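Local coordinates for uncharacterized protein (Capnocytophaga ochracea, PDB 4W9R), which is of unknown function but, as a putative esterase of the alpha/beta-hydrolase clan, may hydrolyse ester substrates, and carries an additional all-helical region at its C-terminal end, at residues Glu44-Pro49 with Gln223-Ala228; Phe141-Ser146 with Met231-Tyr236; Pro276-Val281 with Thr312-Phe317. All blocks are in the same frame, centred on the assembly; numbering follows the deposited sequence.

Contact 1. Residues Glu44-Pro49 with Gln223-Ala228; sequences ETLMEP and QGIAQA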
ATOM      1  N   GLU B  44     -11.308   9.790   4.507  1.00 32.90           N
ATOM      2  CA  GLU B  44     -11.659  10.183   3.138  1.00 24.34           C
ATOM      3  C   GLU B  44     -10.554   9.792   2.141  1.00 29.86           C
ATOM      4  O   GLU B  44     -10.824   9.534   0.971  1.00 34.41           O
ATOM      5  CB  GLU B  44     -11.942  11.687   3.053  1.00 32.95           C
ATOM      6  CG  GLU B  44     -10.738  12.592   3.291  1.00 47.81           C
ATOM      7  CD  GLU B  44     -10.446  12.818   4.763  1.00 43.83           C
ATOM      8  OE1 GLU B  44     -11.205  12.301   5.611  1.00 45.27           O
ATOM      9  OE2 GLU B  44      -9.455  13.512   5.072  1.00 40.03           O
ATOM     10  N   THR B  45      -9.317   9.733   2.626  1.00 26.03           N
ATOM     11  CA  THR B  45      -8.180   9.261   1.838  1.00 22.10           C
ATOM     12  C   THR B  45      -7.684   7.896   2.328  1.00 30.35           C
ATOM     13  O   THR B  45      -7.669   6.926   1.572  1.00 41.32           O
ATOM     14  CB  THR B  45      -7.014  10.268   1.857  1.00 23.52           C
ATOM     15  OG1 THR B  45      -6.698  10.621   3.209  1.00 28.16           O
ATOM     16  CG2 THR B  45      -7.388  11.524   1.089  1.00 26.96           C
ATOM     17  N   LEU B  46      -7.243   7.843   3.583  1.00 19.41           N
ATOM     18  CA  LEU B  46      -6.570   6.670   4.143  1.00 24.51           C
ATOM     19  C   LEU B  46      -7.410   5.399   4.354  1.00 27.95           C
ATOM     20  O   LEU B  46      -6.843   4.314   4.479  1.00 30.17           O
ATOM     21  CB  LEU B  46      -5.937   7.047   5.485  1.00 23.16           C
ATOM     22  CG  LEU B  46      -4.793   8.059   5.434  1.00 23.48           C
ATOM     23  CD1 LEU B  46      -4.214   8.282   6.822  1.00 19.62           C
ATOM     24  CD2 LEU B  46      -3.716   7.592   4.469  1.00 20.14           C
HETATM   25  N   MSE B  47      -8.737   5.517   4.402  1.00 25.79           N
HETATM   26  CA  MSE B  47      -9.588   4.377   4.770  1.00 23.30           C
HETATM   27  C   MSE B  47      -9.408   3.154   3.877  1.00 26.83           C
HETATM   28  O   MSE B  47      -9.103   2.066   4.363  1.00 27.54           O
HETATM   29  CB  MSE B  47     -11.064   4.778   4.754  1.00 26.06           C
HETATM   30  CG  MSE B  47     -12.026   3.670   5.168  1.00 30.51           C
HETATM   31 SE   MSE B  47     -11.928   3.236   7.068  1.00 64.40          SE
HETATM   32  CE  MSE B  47     -13.368   1.926   7.174  1.00 40.41           C
ATOM     33  N   GLU B  48      -9.602   3.331   2.575  1.00 32.33           N
ATOM     34  CA  GLU B  48      -9.531   2.211   1.641  1.00 36.31           C
ATOM     35  C   GLU B  48      -8.142   1.560   1.562  1.00 34.00           C
ATOM     36  O   GLU B  48      -8.052   0.332   1.491  1.00 37.69           O
ATOM     37  CB  GLU B  48      -9.986   2.653   0.246  1.00 41.84           C
ATOM     38  CG  GLU B  48     -11.457   3.020   0.170  1.00 59.71           C
ATOM     39  CD  GLU B  48     -11.922   3.264  -1.250  1.00 86.38           C
ATOM     40  OE1 GLU B  48     -11.173   2.917  -2.186  1.00 90.42           O
ATOM     41  OE2 GLU B  48     -13.035   3.803  -1.431  1.00 99.81           O
ATOM     42  N   PRO B  49      -7.058   2.361   1.560  1.00 26.04           N
ATOM     43  CA  PRO B  49      -5.752   1.694   1.633  1.00 32.62           C
ATOM     44  C   PRO B  49      -5.552   0.882   2.914  1.00 29.58           C
ATOM     45  O   PRO B  49      -4.980  -0.203   2.849  1.00 31.00           O
ATOM     46  CB  PRO B  49      -4.762   2.860   1.571  1.00 22.73           C
ATOM     47  CG  PRO B  49      -5.479   3.901   0.799  1.00 26.84           C
ATOM     48  CD  PRO B  49      -6.912   3.793   1.238  1.00 21.16           C
ATOM     49  N   GLN B 223       3.382   3.424   2.023  1.00 27.38           N
ATOM     50  CA  GLN B 223       4.418   2.514   2.489  1.00 34.11           C
ATOM     51  C   GLN B 223       4.477   2.502   4.012  1.00 30.96           C
ATOM     52  O   GLN B 223       4.851   1.499   4.618  1.00 38.68           O
ATOM     53  CB  GLN B 223       5.775   2.903   1.902  1.00 30.22           C
ATOM     54  CG  GLN B 223       5.823   2.847   0.384  1.00 33.08           C
ATOM     55  CD  GLN B 223       7.168   3.267  -0.171  1.00 35.17           C
ATOM     56  OE1 GLN B 223       8.194   2.652   0.122  1.00 42.29           O
ATOM     57  NE2 GLN B 223       7.172   4.325  -0.974  1.00 30.82           N
ATOM     58  N   GLY B 224       4.097   3.621   4.622  1.00 24.05           N
ATOM     59  CA  GLY B 224       4.064   3.729   6.068  1.00 23.95           C
ATOM     60  C   GLY B 224       3.036   2.800   6.681  1.00 30.31           C
ATOM     61  O   GLY B 224       3.305   2.138   7.684  1.00 33.08           O
ATOM     62  N   ILE B 225       1.855   2.749   6.073  1.00 27.35           N
ATOM     63  CA  ILE B 225       0.794   1.856   6.524  1.00 23.28           C
ATOM     64  C   ILE B 225       1.225   0.401   6.408  1.00 27.86           C
ATOM     65  O   ILE B 225       1.023  -0.393   7.327  1.00 38.13           O
ATOM     66  CB  ILE B 225      -0.500   2.061   5.717  1.00 22.21           C
ATOM     67  CG1 ILE B 225      -0.976   3.508   5.834  1.00 16.43           C
ATOM     68  CG2 ILE B 225      -1.585   1.105   6.186  1.00 19.35           C
ATOM     69  CD1 ILE B 225      -2.192   3.820   4.995  1.00 18.94           C
ATOM     70  N   ALA B 226       1.829   0.061   5.272  1.00 30.12           N
ATOM     71  CA  ALA B 226       2.280  -1.302   5.016  1.00 35.95           C
ATOM     72  C   ALA B 226       3.305  -1.752   6.051  1.00 35.00           C
ATOM     73  O   ALA B 226       3.216  -2.856   6.588  1.00 35.43           O
ATOM     74  CB  ALA B 226       2.860  -1.409   3.616  1.00 14.45           C
ATOM     75  N   GLN B 227       4.273  -0.886   6.334  1.00 27.63           N
ATOM     76  CA  GLN B 227       5.312  -1.192   7.309  1.00 26.47           C
ATOM     77  C   GLN B 227       4.756  -1.279   8.726  1.00 34.25           C
ATOM     78  O   GLN B 227       5.079  -2.207   9.467  1.00 33.93           O
ATOM     79  CB  GLN B 227       6.423  -0.142   7.251  1.00 18.71           C
ATOM     80  CG  GLN B 227       7.265  -0.201   5.989  1.00 17.50           C
ATOM     81  CD  GLN B 227       8.424   0.775   6.015  1.00 32.07           C
ATOM     82  OE1 GLN B 227       8.646   1.470   7.008  1.00 34.33           O
ATOM     83  NE2 GLN B 227       9.172   0.830   4.920  1.00 34.11           N
ATOM     84  N   ALA B 228       3.920  -0.311   9.094  1.00 32.97           N
ATOM     85  CA  ALA B 228       3.381  -0.234  10.449  1.00 23.05           C
ATOM     86  C   ALA B 228       2.566  -1.473  10.801  1.00 22.00           C
ATOM     87  O   ALA B 228       2.759  -2.071  11.859  1.00 33.12           O
ATOM     88  CB  ALA B 228       2.537   1.018  10.611  1.00 21.23           C
TER
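Ile225 sends its CD1 methyl into the angle between Leu46 and Pro49, and that one carbon makes both cross-contacts between the two helices. It lies 4.1 Å from Leu46 CD2 and 4.4 Å from Pro49 CB, ordinary van der Waals separations. Of the roughly 105 Å² buried here, about 60 Å² belongs to Ile225; Leu46 and Pro49 share the remainder almost equally. The isoleucine can reach this far because its CG1 branch sits beside the backbone N (chi1 -58°) and then runs on extended (chi2 176°), carrying CD1 well clear of helix 217-232. Leu46 starts out across the line to the partner helix rather than straight at it, and its CD2 branch closes the gap, the two side chains meeting at a slant. Pro49 offers the flank of its ring. Having no N-H, the proline accounts for the missing bond to the preceding turn at 49; Glu48 N lacks one too, and helix 43-59 is kinked at these two residues.

In the fold, these helices lie against one another over the central sheet of an alpha/beta hydrolase. Ile225 continues onto Val50 and Met53 of helix 43-59 and down onto Leu147 of strand 143-149. The same region also borders the dimer: Gln223 and Gln227 exchange reciprocal hydrogen bonds with Gln227 and Gln223 of the second subunit, and Pro49 packs on Tyr56 of that subunit. Across the contact itself, only carbon meets carbon. The pairing therefore rests on dispersion and on exclusion of water from buried methyl and ring groups. It has no directional bond; the hydrogen bonds nearby are made by other residues, such as Gln223 and Gln227.

Contact 2. Residues Phe141-Ser146 with Met231-Tyr236; sequences FNMIVS and MCFDIY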
ATOM      1  N   PHE B 141      -5.469   3.953  22.897  1.00 26.66           N
ATOM      2  CA  PHE B 141      -4.788   3.348  21.765  1.00 33.44           C
ATOM      3  C   PHE B 141      -3.436   2.766  22.157  1.00 32.93           C
ATOM      4  O   PHE B 141      -2.584   3.457  22.715  1.00 37.78           O
ATOM      5  CB  PHE B 141      -4.620   4.371  20.639  1.00 27.49           C
ATOM      6  CG  PHE B 141      -5.922   4.894  20.104  1.00 29.85           C
ATOM      7  CD1 PHE B 141      -6.795   4.055  19.432  1.00 20.98           C
ATOM      8  CD2 PHE B 141      -6.272   6.224  20.269  1.00 32.95           C
ATOM      9  CE1 PHE B 141      -7.993   4.530  18.938  1.00 22.07           C
ATOM     10  CE2 PHE B 141      -7.469   6.705  19.776  1.00 27.53           C
ATOM     11  CZ  PHE B 141      -8.330   5.857  19.110  1.00 28.94           C
ATOM     12  N   ASN B 142      -3.257   1.481  21.873  1.00 32.12           N
ATOM     13  CA  ASN B 142      -1.987   0.805  22.099  1.00 37.01           C
ATOM     14  C   ASN B 142      -1.115   0.874  20.858  1.00 36.18           C
ATOM     15  O   ASN B 142       0.059   0.503  20.881  1.00 38.44           O
ATOM     16  CB  ASN B 142      -2.224  -0.648  22.500  1.00 31.66           C
ATOM     17  CG  ASN B 142      -3.327  -0.790  23.522  1.00 45.29           C
ATOM     18  OD1 ASN B 142      -4.395  -1.326  23.228  1.00 58.68           O
ATOM     19  ND2 ASN B 142      -3.079  -0.303  24.732  1.00 48.46           N
HETATM   20  N   MSE B 143      -1.711   1.353  19.770  1.00 32.13           N
HETATM   21  CA  MSE B 143      -1.019   1.488  18.498  1.00 27.20           C
HETATM   22  C   MSE B 143      -1.260   2.872  17.911  1.00 32.33           C
HETATM   23  O   MSE B 143      -2.403   3.271  17.686  1.00 36.18           O
HETATM   24  CB  MSE B 143      -1.481   0.409  17.518  1.00 32.24           C
HETATM   25  CG  MSE B 143      -0.756   0.430  16.181  1.00 53.23           C
HETATM   26 SE   MSE B 143      -1.595  -0.717  14.841  1.00 78.19          SE
HETATM   27  CE  MSE B 143      -3.013   0.475  14.232  1.00 54.09           C
ATOM     28  N   ILE B 144      -0.181   3.608  17.677  1.00 30.28           N
ATOM     29  CA  ILE B 144      -0.283   4.937  17.093  1.00 28.87           C
ATOM     30  C   ILE B 144       0.577   5.036  15.839  1.00 31.61           C
ATOM     31  O   ILE B 144       1.796   4.862  15.892  1.00 30.23           O
ATOM     32  CB  ILE B 144       0.140   6.030  18.093  1.00 25.49           C
ATOM     33  CG1 ILE B 144      -0.736   5.968  19.346  1.00 32.17           C
ATOM     34  CG2 ILE B 144       0.055   7.405  17.447  1.00 25.22           C
ATOM     35  CD1 ILE B 144      -0.380   6.996  20.394  1.00 32.87           C
ATOM     36  N   VAL B 145      -0.068   5.294  14.708  1.00 29.32           N
ATOM     37  CA  VAL B 145       0.643   5.458  13.450  1.00 27.92           C
ATOM     38  C   VAL B 145       0.489   6.885  12.941  1.00 25.62           C
ATOM     39  O   VAL B 145      -0.598   7.296  12.533  1.00 25.75           O
ATOM     40  CB  VAL B 145       0.140   4.469  12.383  1.00 24.81           C
ATOM     41  CG1 VAL B 145       0.918   4.644  11.092  1.00 19.89           C
ATOM     42  CG2 VAL B 145       0.260   3.041  12.890  1.00 18.27           C
ATOM     43  N   SER B 146       1.587   7.633  12.963  1.00 24.31           N
ATOM     44  CA  SER B 146       1.579   9.025  12.534  1.00 21.07           C
ATOM     45  C   SER B 146       2.281   9.168  11.188  1.00 31.02           C
ATOM     46  O   SER B 146       3.499   9.020  11.094  1.00 43.13           O
ATOM     47  CB  SER B 146       2.251   9.905  13.591  1.00 22.64           C
ATOM     48  OG  SER B 146       2.232  11.270  13.214  1.00 37.95           O
HETATM   49  N   MSE B 231       4.904  -4.689  11.151  1.00 26.14           N
HETATM   50  CA  MSE B 231       5.718  -4.810  12.357  1.00 36.58           C
HETATM   51  C   MSE B 231       4.889  -4.960  13.627  1.00 39.45           C
HETATM   52  O   MSE B 231       5.265  -5.702  14.535  1.00 46.55           O
HETATM   53  CB  MSE B 231       6.641  -3.600  12.487  1.00 30.37           C
HETATM   54  CG  MSE B 231       7.729  -3.552  11.430  1.00 40.01           C
HETATM   55 SE   MSE B 231       8.798  -1.935  11.550  1.00 86.40          SE
HETATM   56  CE  MSE B 231       7.372  -0.646  11.281  1.00 43.15           C
ATOM     57  N   CYS B 232       3.767  -4.253  13.689  1.00 39.64           N
ATOM     58  CA  CYS B 232       2.916  -4.273  14.873  1.00 38.59           C
ATOM     59  C   CYS B 232       2.304  -5.654  15.101  1.00 37.76           C
ATOM     60  O   CYS B 232       2.264  -6.151  16.228  1.00 52.72           O
ATOM     61  CB  CYS B 232       1.813  -3.221  14.749  1.00 25.07           C
ATOM     62  SG  CYS B 232       0.704  -3.123  16.171  1.00 39.34           S
ATOM     63  N   PHE B 233       1.830  -6.266  14.022  1.00 22.89           N
ATOM     64  CA  PHE B 233       1.172  -7.567  14.086  1.00 29.25           C
ATOM     65  C   PHE B 233       2.127  -8.734  13.830  1.00 34.43           C
ATOM     66  O   PHE B 233       1.695  -9.881  13.732  1.00 34.68           O
ATOM     67  CB  PHE B 233       0.011  -7.615  13.097  1.00 26.62           C
ATOM     68  CG  PHE B 233      -1.149  -6.749  13.491  1.00 32.62           C
ATOM     69  CD1 PHE B 233      -1.252  -5.449  13.026  1.00 28.52           C
ATOM     70  CD2 PHE B 233      -2.133  -7.233  14.338  1.00 36.31           C
ATOM     71  CE1 PHE B 233      -2.318  -4.649  13.393  1.00 22.47           C
ATOM     72  CE2 PHE B 233      -3.200  -6.438  14.709  1.00 31.36           C
ATOM     73  CZ  PHE B 233      -3.293  -5.145  14.234  1.00 29.74           C
ATOM     74  N   ASP B 234       3.416  -8.428  13.707  1.00 27.92           N
ATOM     75  CA  ASP B 234       4.436  -9.403  13.315  1.00 35.11           C
ATOM     76  C   ASP B 234       4.424 -10.705  14.124  1.00 39.39           C
ATOM     77  O   ASP B 234       4.732 -11.772  13.591  1.00 47.32           O
ATOM     78  CB  ASP B 234       5.823  -8.764  13.412  1.00 36.30           C
ATOM     79  CG  ASP B 234       6.920  -9.673  12.898  1.00 44.71           C
ATOM     80  OD1 ASP B 234       7.060  -9.795  11.662  1.00 45.79           O
ATOM     81  OD2 ASP B 234       7.643 -10.263  13.727  1.00 43.51           O
ATOM     82  N   ILE B 235       4.071 -10.617  15.402  1.00 29.10           N
ATOM     83  CA  ILE B 235       4.046 -11.791  16.272  1.00 21.62           C
ATOM     84  C   ILE B 235       3.011 -12.825  15.807  1.00 29.97           C
ATOM     85  O   ILE B 235       3.113 -14.009  16.130  1.00 33.34           O
ATOM     86  CB  ILE B 235       3.756 -11.391  17.742  1.00 28.56           C
ATOM     87  CG1 ILE B 235       4.048 -12.552  18.697  1.00 32.99           C
ATOM     88  CG2 ILE B 235       2.326 -10.897  17.901  1.00 35.30           C
ATOM     89  CD1 ILE B 235       5.479 -13.045  18.639  1.00 27.43           C
ATOM     90  N   TYR B 236       2.030 -12.374  15.031  1.00 26.20           N
ATOM     91  CA  TYR B 236       0.957 -13.242  14.554  1.00 26.39           C
ATOM     92  C   TYR B 236       1.426 -14.140  13.412  1.00 29.89           C
ATOM     93  O   TYR B 236       0.811 -15.169  13.132  1.00 31.75           O
ATOM     94  CB  TYR B 236      -0.240 -12.401  14.104  1.00 30.48           C
ATOM     95  CG  TYR B 236      -1.508 -13.183  13.837  1.00 24.77           C
ATOM     96  CD1 TYR B 236      -1.789 -13.684  12.571  1.00 24.44           C
ATOM     97  CD2 TYR B 236      -2.437 -13.400  14.846  1.00 27.34           C
ATOM     98  CE1 TYR B 236      -2.949 -14.394  12.322  1.00 27.07           C
ATOM     99  CE2 TYR B 236      -3.603 -14.105  14.605  1.00 32.95           C
ATOM    100  CZ  TYR B 236      -3.854 -14.600  13.343  1.00 35.28           C
ATOM    101  OH  TYR B 236      -5.012 -15.303  13.101  1.00 38.34           O
TER
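Met143, a selenomethionine in this crystal, lays its selenium against Cys232 SG and, obliquely, the Phe233 ring, and accounts for about half of the 102 Å² buried. CG lies anti to the backbone N (chi1 -177°) and the chain stays extended at chi2, which carries the selenium out from the strand to the helix. SE then rests 3.6 Å from Cys232 SG, while CG of Met143 is 3.8 Å from that same SG. This is non-bonded packing of two polarisable atoms, far too long for a covalent link. At chi3 the chain bends, and the terminal CE turns aside from the thiol.

Cys232, second in burial, comes from the last turn of helix 217-232 and points its CB at the strand; SG, itself anti to the backbone N, continues in that direction. Helix-on-strand packing of this sort is the layering of the alpha/beta-hydrolase fold: strand 143-149 runs inside the sheet between 116-122 and 171-180, and Phe172 of the latter touches both Met143 and Cys232.

Phe233 is the first residue to leave helical geometry. Its ring gives a Met-aromatic contact, with Met143 SE 4.3 Å from Phe233 CE1 and 5.3 Å from the ring centroid. The approach is oblique, 58° from the ring normal. The ring also packs on Leu116 of strand 116-122 and on Leu270 of helix 255-270; Phe233, at the end of helix 217-232, thus also touches the first part of the helical C-terminal region.

Contact 3. Residues Pro276-Val281 with Thr312-Phe317; sequences PILNDV and TAMPNF
Val281 and Met314, the latter a selenomethionine in the crystal, reach out from separate helices and meet tip to tip: Val281 CG1 is 3.7 Å from Met314 CE and 4.1 Å from Met314 SE. The valine's torsion decides which methyl does the work. With CG1 anti to the backbone N (chi1 175°), that branch projects at the partner helix, while CG2 is set beside the N and lies farther off. Met314 spans most of the gap. It is extended through chi1 and chi2, then folds at chi3 (77°), swinging CE across to the valine and leaving SE to meet a second neighbour, Leu278. This residue sits one turn earlier than Val281, and its CD1 comes within 4.3 Å of Met314 SE. Leu278 sets off across the direction of the partner, and it is the end of its chain that draws nearer.

The backbones of the two segments stay well apart, the nearest CA atoms, of Val281 and Met314, being 10.4 Å from each other, and long side chains bridge the space. Between these two helices in sequence comes helix 294-306, whose Val304 touches both Val281 and Met314, so the three residues share one core within a succession of helices reminiscent of an alpha-solenoid. Away from this core, Asn279 ND2 donates to Asp280 OD1 (3.1 Å), and Asp280 is further bonded by Tyr263 OH and Ile239 N, polar ties toward the linker and helix 255-270. Within the two segments Met314 offers a selenium and a methyl to the methyls of Val281 and Leu278, which implies nondirectional, apolar cohesion.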
ATOM      1  N   PRO B 276      -3.736 -22.608  17.184  1.00 37.80           N
ATOM      2  CA  PRO B 276      -2.435 -22.975  16.617  1.00 35.88           C
ATOM      3  C   PRO B 276      -2.568 -23.596  15.233  1.00 40.48           C
ATOM      4  O   PRO B 276      -3.356 -24.521  15.035  1.00 43.06           O
ATOM      5  CB  PRO B 276      -1.888 -23.991  17.622  1.00 40.34           C
ATOM      6  CG  PRO B 276      -2.580 -23.664  18.901  1.00 38.55           C
ATOM      7  CD  PRO B 276      -3.955 -23.218  18.506  1.00 36.34           C
ATOM      8  N   ILE B 277      -1.797 -23.076  14.285  1.00 35.08           N
ATOM      9  CA  ILE B 277      -1.824 -23.569  12.916  1.00 30.21           C
ATOM     10  C   ILE B 277      -0.935 -24.799  12.770  1.00 37.30           C
ATOM     11  O   ILE B 277       0.081 -24.926  13.456  1.00 39.86           O
ATOM     12  CB  ILE B 277      -1.386 -22.484  11.921  1.00 34.97           C
ATOM     13  CG1 ILE B 277      -0.008 -21.938  12.296  1.00 36.02           C
ATOM     14  CG2 ILE B 277      -2.408 -21.357  11.892  1.00 22.60           C
ATOM     15  CD1 ILE B 277       0.498 -20.867  11.355  1.00 36.67           C
ATOM     16  N   LEU B 278      -1.337 -25.705  11.882  1.00 37.69           N
ATOM     17  CA  LEU B 278      -0.634 -26.968  11.671  1.00 32.05           C
ATOM     18  C   LEU B 278       0.857 -26.772  11.399  1.00 34.17           C
ATOM     19  O   LEU B 278       1.682 -27.582  11.819  1.00 44.65           O
ATOM     20  CB  LEU B 278      -1.276 -27.737  10.516  1.00 29.77           C
ATOM     21  CG  LEU B 278      -0.818 -29.185  10.340  1.00 36.47           C
ATOM     22  CD1 LEU B 278      -1.113 -29.989  11.597  1.00 30.51           C
ATOM     23  CD2 LEU B 278      -1.483 -29.812   9.125  1.00 29.54           C
ATOM     24  N   ASN B 279       1.191 -25.693  10.701  1.00 35.92           N
ATOM     25  CA  ASN B 279       2.582 -25.358  10.416  1.00 39.09           C
ATOM     26  C   ASN B 279       3.388 -25.136  11.692  1.00 42.96           C
ATOM     27  O   ASN B 279       4.499 -25.650  11.834  1.00 35.28           O
ATOM     28  CB  ASN B 279       2.650 -24.113   9.528  1.00 47.83           C
ATOM     29  CG  ASN B 279       4.072 -23.638   9.294  1.00 61.13           C
ATOM     30  OD1 ASN B 279       4.762 -24.123   8.398  1.00 74.81           O
ATOM     31  ND2 ASN B 279       4.515 -22.673  10.096  1.00 45.36           N
ATOM     32  N   ASP B 280       2.818 -24.377  12.623  1.00 37.34           N
ATOM     33  CA  ASP B 280       3.490 -24.065  13.879  1.00 38.27           C
ATOM     34  C   ASP B 280       3.588 -25.287  14.787  1.00 44.75           C
ATOM     35  O   ASP B 280       4.569 -25.454  15.513  1.00 45.26           O
ATOM     36  CB  ASP B 280       2.763 -22.930  14.603  1.00 43.95           C
ATOM     37  CG  ASP B 280       3.003 -21.580  13.957  1.00 45.49           C
ATOM     38  OD1 ASP B 280       3.561 -21.544  12.840  1.00 44.71           O
ATOM     39  OD2 ASP B 280       2.629 -20.555  14.566  1.00 53.84           O
ATOM     40  N   VAL B 281       2.568 -26.138  14.747  1.00 39.12           N
ATOM     41  CA  VAL B 281       2.565 -27.351  15.555  1.00 37.27           C
ATOM     42  C   VAL B 281       3.620 -28.335  15.063  1.00 35.32           C
ATOM     43  O   VAL B 281       4.396 -28.874  15.853  1.00 35.93           O
ATOM     44  CB  VAL B 281       1.185 -28.034  15.544  1.00 32.85           C
ATOM     45  CG1 VAL B 281       1.245 -29.364  16.281  1.00 30.59           C
ATOM     46  CG2 VAL B 281       0.140 -27.122  16.166  1.00 26.00           C
ATOM     47  N   THR B 312      -9.174 -34.755  16.372  1.00 53.75           N
ATOM     48  CA  THR B 312      -8.189 -35.374  15.492  1.00 49.30           C
ATOM     49  C   THR B 312      -7.335 -36.381  16.256  1.00 48.76           C
ATOM     50  O   THR B 312      -7.236 -36.321  17.479  1.00 50.51           O
ATOM     51  CB  THR B 312      -7.262 -34.332  14.841  1.00 43.12           C
ATOM     52  OG1 THR B 312      -6.403 -33.763  15.838  1.00 45.22           O
ATOM     53  CG2 THR B 312      -8.078 -33.231  14.180  1.00 35.71           C
ATOM     54  N   ALA B 313      -6.753 -37.327  15.528  1.00 41.16           N
ATOM     55  CA  ALA B 313      -5.919 -38.367  16.127  1.00 39.78           C
ATOM     56  C   ALA B 313      -4.599 -37.839  16.689  1.00 41.45           C
ATOM     57  O   ALA B 313      -3.883 -38.561  17.382  1.00 33.78           O
ATOM     58  CB  ALA B 313      -5.643 -39.456  15.104  1.00 24.44           C
HETATM   59  N   MSE B 314      -4.280 -36.582  16.394  1.00 46.18           N
HETATM   60  CA  MSE B 314      -2.971 -36.022  16.727  1.00 43.21           C
HETATM   61  C   MSE B 314      -2.611 -35.988  18.226  1.00 43.11           C
HETATM   62  O   MSE B 314      -1.506 -36.395  18.585  1.00 36.53           O
HETATM   63  CB  MSE B 314      -2.844 -34.610  16.147  1.00 31.74           C
HETATM   64  CG  MSE B 314      -1.421 -34.093  16.149  1.00 38.53           C
HETATM   65 SE   MSE B 314      -1.222 -32.431  15.164  0.65 56.12          SE
HETATM   66  CE  MSE B 314      -1.977 -31.234  16.485  1.00 32.85           C
ATOM     67  N   PRO B 315      -3.517 -35.495  19.099  1.00 39.98           N
ATOM     68  CA  PRO B 315      -3.128 -35.407  20.516  1.00 35.47           C
ATOM     69  C   PRO B 315      -2.721 -36.743  21.134  1.00 39.81           C
ATOM     70  O   PRO B 315      -1.722 -36.804  21.851  1.00 48.69           O
ATOM     71  CB  PRO B 315      -4.395 -34.874  21.192  1.00 37.39           C
ATOM     72  CG  PRO B 315      -5.084 -34.113  20.131  1.00 47.81           C
ATOM     73  CD  PRO B 315      -4.843 -34.889  18.873  1.00 45.61           C
ATOM     74  N   ASN B 316      -3.480 -37.796  20.856  1.00 33.39           N
ATOM     75  CA  ASN B 316      -3.171 -39.106  21.412  1.00 34.76           C
ATOM     76  C   ASN B 316      -2.011 -39.780  20.689  1.00 44.55           C
ATOM     77  O   ASN B 316      -1.352 -40.654  21.248  1.00 50.59           O
ATOM     78  CB  ASN B 316      -4.407 -40.004  21.381  1.00 34.85           C
ATOM     79  CG  ASN B 316      -5.406 -39.652  22.464  1.00 40.43           C
ATOM     80  OD1 ASN B 316      -5.027 -39.263  23.571  1.00 35.51           O
ATOM     81  ND2 ASN B 316      -6.691 -39.781  22.152  1.00 42.69           N
ATOM     82  N   PHE B 317      -1.759 -39.375  19.449  1.00 34.08           N
ATOM     83  CA  PHE B 317      -0.600 -39.879  18.723  1.00 27.23           C
ATOM     84  C   PHE B 317       0.682 -39.340  19.350  1.00 36.60           C
ATOM     85  O   PHE B 317       1.648 -40.078  19.535  1.00 39.41           O
ATOM     86  CB  PHE B 317      -0.666 -39.498  17.246  1.00 29.34           C
ATOM     87  CG  PHE B 317       0.485 -40.024  16.433  1.00 36.56           C
ATOM     88  CD1 PHE B 317       0.428 -41.283  15.862  1.00 28.86           C
ATOM     89  CD2 PHE B 317       1.625 -39.258  16.241  1.00 42.72           C
ATOM     90  CE1 PHE B 317       1.485 -41.769  15.112  1.00 36.63           C
ATOM     91  CE2 PHE B 317       2.684 -39.738  15.492  1.00 33.64           C
ATOM     92  CZ  PHE B 317       2.614 -40.994  14.927  1.00 32.32           C
TER

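Contacts 1 and 2 share helix 217-232 and lie 13 Å apart between centres. They touch directly, Ala228 CB of contact 1 packing on Val145 CG2 of contact 2 at 3.8 Å, so one helix packs on helix 43-59 through Ile225 and on strand 143-149 about two turns later through Cys232. Contact 3 belongs to the helical C-terminal region: its centre is about 36 Å from that of contact 1, on the opposite side of the chain's centre, and about 29 Å from that of contact 2. Its nearest atoms approach contact 2 to about 6 Å without touching. The second subunit reaches contact 1 alone, and none of the three can be tied to an active site from what is known of this protein.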